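Local coordinates for putative uncharacterized protein (Pyrococcus abyssi virus 1, PDB 4HR1), which is of unknown function but belongs to the PAV1-137, bromodomain-like family, folding as an all-helical chain that is found as a pair in the assembly, at residues B[10-15]-B[84-89]. Sequence-based numbering, arbitrary orientation.
Sequences IQKISW and VLEDIK
The salt bridge between K12 and E86 illustrates how two neighbouring helices can be tied together beside an apolar contact: K12 NZ donates to E86 OE2 at 3.2 Å. The ammonium comes in on the syn side of that oxygen, 28° out of the carboxylate plane, and the two side chains cross at about a right angle. K12 runs out extended and bends only at its last torsion, which turns NZ to the acid.

An apolar layer adjoins this bridge. L85 divides its two methyls between successive residues of helix 6-30, CD1 resting 4.1 Å from K12 CB and CD2 reaching I13 CG1 at 4.2 Å. Helix 34-54 adds to the layer, with V54 against I13 and I50 against L85.

One turn further along, W15 and K89 form a combined cation-pi and CH-pi contact. With CG anti to the backbone N (chi1 -177°) and the rest of the chain extended, K89 spans the indole over one face. Its CG lies 3.9 Å from W15 CZ3. Farther out, K89 CE makes the CH-pi contact, 4.0 Å from the centroid of the six-membered ring of W15. The cation-pi interaction comes from K89 NZ, which stands 4.2 Å from the centroid of the five-membered ring of W15. K12 NZ is 6.0 Å from K89 NZ, and the E86 carboxylate, already bonded to K12, probably tempers the two nearby positive charges.

Helix 105-119 also packs on W15, through S112, L115 and D119, while S14 meets S14 of the other chain. The segments run in the same direction at 27°, their axes 10.5 Å apart, a parallel helix pair inside an all-helical bundle, consistent with the bromodomain-like family.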
loop_
_atom_site.group_PDB
_atom_site.type_symbol
_atom_site.label_atom_id
_atom_site.label_comp_id
_atom_site.label_asym_id
_atom_site.label_seq_id
_atom_site.Cartn_x
_atom_site.Cartn_y
_atom_site.Cartn_z
ATOM N N ILE B 10 7.828 -3.384 -0.309
ATOM C CA ILE B 10 6.422 -3.248 -0.693
ATOM C C ILE B 10 5.563 -4.104 0.234
ATOM O O ILE B 10 4.571 -3.606 0.777
ATOM C CB ILE B 10 6.179 -3.526 -2.220
ATOM C CG1 ILE B 10 6.818 -2.439 -3.133
ATOM C CG2 ILE B 10 4.690 -3.800 -2.585
ATOM C CD1 ILE B 10 6.433 -0.928 -2.887
ATOM N N GLN B 11 5.965 -5.357 0.460
ATOM C CA GLN B 11 5.206 -6.226 1.350
ATOM C C GLN B 11 5.139 -5.689 2.795
ATOM O O GLN B 11 4.100 -5.844 3.456
ATOM C CB GLN B 11 5.644 -7.704 1.255
ATOM C CG GLN B 11 5.372 -8.365 -0.122
ATOM C CD GLN B 11 3.966 -8.207 -0.701
ATOM O OE1 GLN B 11 3.095 -9.072 -0.541
ATOM N NE2 GLN B 11 3.734 -7.142 -1.463
ATOM N N LYS B 12 6.204 -4.979 3.235
ATOM C CA LYS B 12 6.252 -4.392 4.570
ATOM C C LYS B 12 5.399 -3.134 4.676
ATOM O O LYS B 12 4.615 -3.034 5.612
ATOM C CB LYS B 12 7.697 -4.185 5.069
ATOM C CG LYS B 12 8.269 -5.452 5.683
ATOM C CD LYS B 12 9.703 -5.279 6.149
ATOM C CE LYS B 12 10.389 -6.591 6.475
ATOM N NZ LYS B 12 9.534 -7.493 7.304
ATOM N N ILE B 13 5.523 -2.203 3.704
ATOM C CA ILE B 13 4.750 -0.965 3.629
ATOM C C ILE B 13 3.252 -1.291 3.466
ATOM O O ILE B 13 2.445 -0.726 4.194
ATOM C CB ILE B 13 5.316 -0.034 2.527
ATOM C CG1 ILE B 13 6.760 0.409 2.852
ATOM C CG2 ILE B 13 4.394 1.187 2.231
ATOM C CD1 ILE B 13 7.449 1.191 1.694
ATOM N N SER B 14 2.897 -2.256 2.588
ATOM C CA SER B 14 1.515 -2.708 2.362
ATOM C C SER B 14 0.857 -3.282 3.614
ATOM O O SER B 14 -0.323 -3.014 3.849
ATOM C CB SER B 14 1.433 -3.740 1.231
ATOM O OG SER B 14 1.871 -3.224 -0.015
ATOM N N TRP B 15 1.584 -4.094 4.390
ATOM C CA TRP B 15 1.043 -4.688 5.620
ATOM C C TRP B 15 0.691 -3.586 6.626
ATOM O O TRP B 15 -0.395 -3.607 7.221
ATOM C CB TRP B 15 2.038 -5.664 6.251
ATOM C CG TRP B 15 1.446 -6.492 7.361
ATOM C CD1 TRP B 15 1.005 -7.774 7.268
ATOM C CD2 TRP B 15 1.204 -6.080 8.720
ATOM N NE1 TRP B 15 0.534 -8.205 8.489
ATOM C CE2 TRP B 15 0.675 -7.196 9.405
ATOM C CE3 TRP B 15 1.487 -4.910 9.455
ATOM C CZ2 TRP B 15 0.372 -7.164 10.773
ATOM C CZ3 TRP B 15 1.174 -4.876 10.808
ATOM C CH2 TRP B 15 0.599 -5.986 11.446
ATOM N N VAL B 84 13.176 0.943 11.039
ATOM C CA VAL B 84 12.085 1.849 11.331
ATOM C C VAL B 84 10.751 1.144 11.093
ATOM O O VAL B 84 9.891 1.183 11.973
ATOM C CB VAL B 84 12.201 3.158 10.527
ATOM C CG1 VAL B 84 10.960 4.041 10.719
ATOM C CG2 VAL B 84 13.481 3.919 10.885
ATOM N N LEU B 85 10.611 0.440 9.935
ATOM C CA LEU B 85 9.394 -0.278 9.547
ATOM C C LEU B 85 9.010 -1.346 10.529
ATOM O O LEU B 85 7.807 -1.582 10.734
ATOM C CB LEU B 85 9.528 -0.906 8.145
ATOM C CG LEU B 85 9.528 0.028 6.939
ATOM C CD1 LEU B 85 9.874 -0.732 5.683
ATOM C CD2 LEU B 85 8.212 0.707 6.772
ATOM N N GLU B 86 10.019 -2.032 11.114
ATOM C CA GLU B 86 9.742 -3.107 12.079
ATOM C C GLU B 86 9.308 -2.536 13.438
ATOM O O GLU B 86 8.537 -3.174 14.168
ATOM C CB GLU B 86 10.890 -4.122 12.169
ATOM C CG GLU B 86 10.423 -5.567 11.987
ATOM C CD GLU B 86 9.712 -5.937 10.686
ATOM O OE1 GLU B 86 8.765 -6.758 10.739
ATOM O OE2 GLU B 86 10.109 -5.422 9.614
ATOM N N ASP B 87 9.741 -1.286 13.710
ATOM C CA ASP B 87 9.394 -0.525 14.901
ATOM C C ASP B 87 7.918 -0.116 14.791
ATOM O O ASP B 87 7.135 -0.488 15.673
ATOM C CB ASP B 87 10.347 0.676 15.081
ATOM C CG ASP B 87 10.062 1.524 16.307
ATOM O OD1 ASP B 87 10.053 0.969 17.428
ATOM O OD2 ASP B 87 9.867 2.736 16.147
ATOM N N ILE B 88 7.529 0.553 13.662
ATOM C CA ILE B 88 6.142 0.917 13.303
ATOM C C ILE B 88 5.220 -0.330 13.389
ATOM O O ILE B 88 4.119 -0.243 13.947
ATOM C CB ILE B 88 6.035 1.616 11.917
ATOM C CG1 ILE B 88 7.024 2.790 11.793
ATOM C CG2 ILE B 88 4.578 2.091 11.672
ATOM C CD1 ILE B 88 7.243 3.304 10.407
ATOM N N LYS B 89 5.702 -1.496 12.924
ATOM C CA LYS B 89 4.919 -2.722 13.054
ATOM C C LYS B 89 4.593 -3.028 14.513
ATOM O O LYS B 89 3.431 -3.258 14.817
ATOM C CB LYS B 89 5.576 -3.918 12.334
ATOM C CG LYS B 89 4.743 -5.190 12.402
ATOM C CD LYS B 89 5.205 -6.234 11.402
ATOM C CE LYS B 89 4.365 -7.490 11.523
ATOM N NZ LYS B 89 4.474 -8.351 10.318
#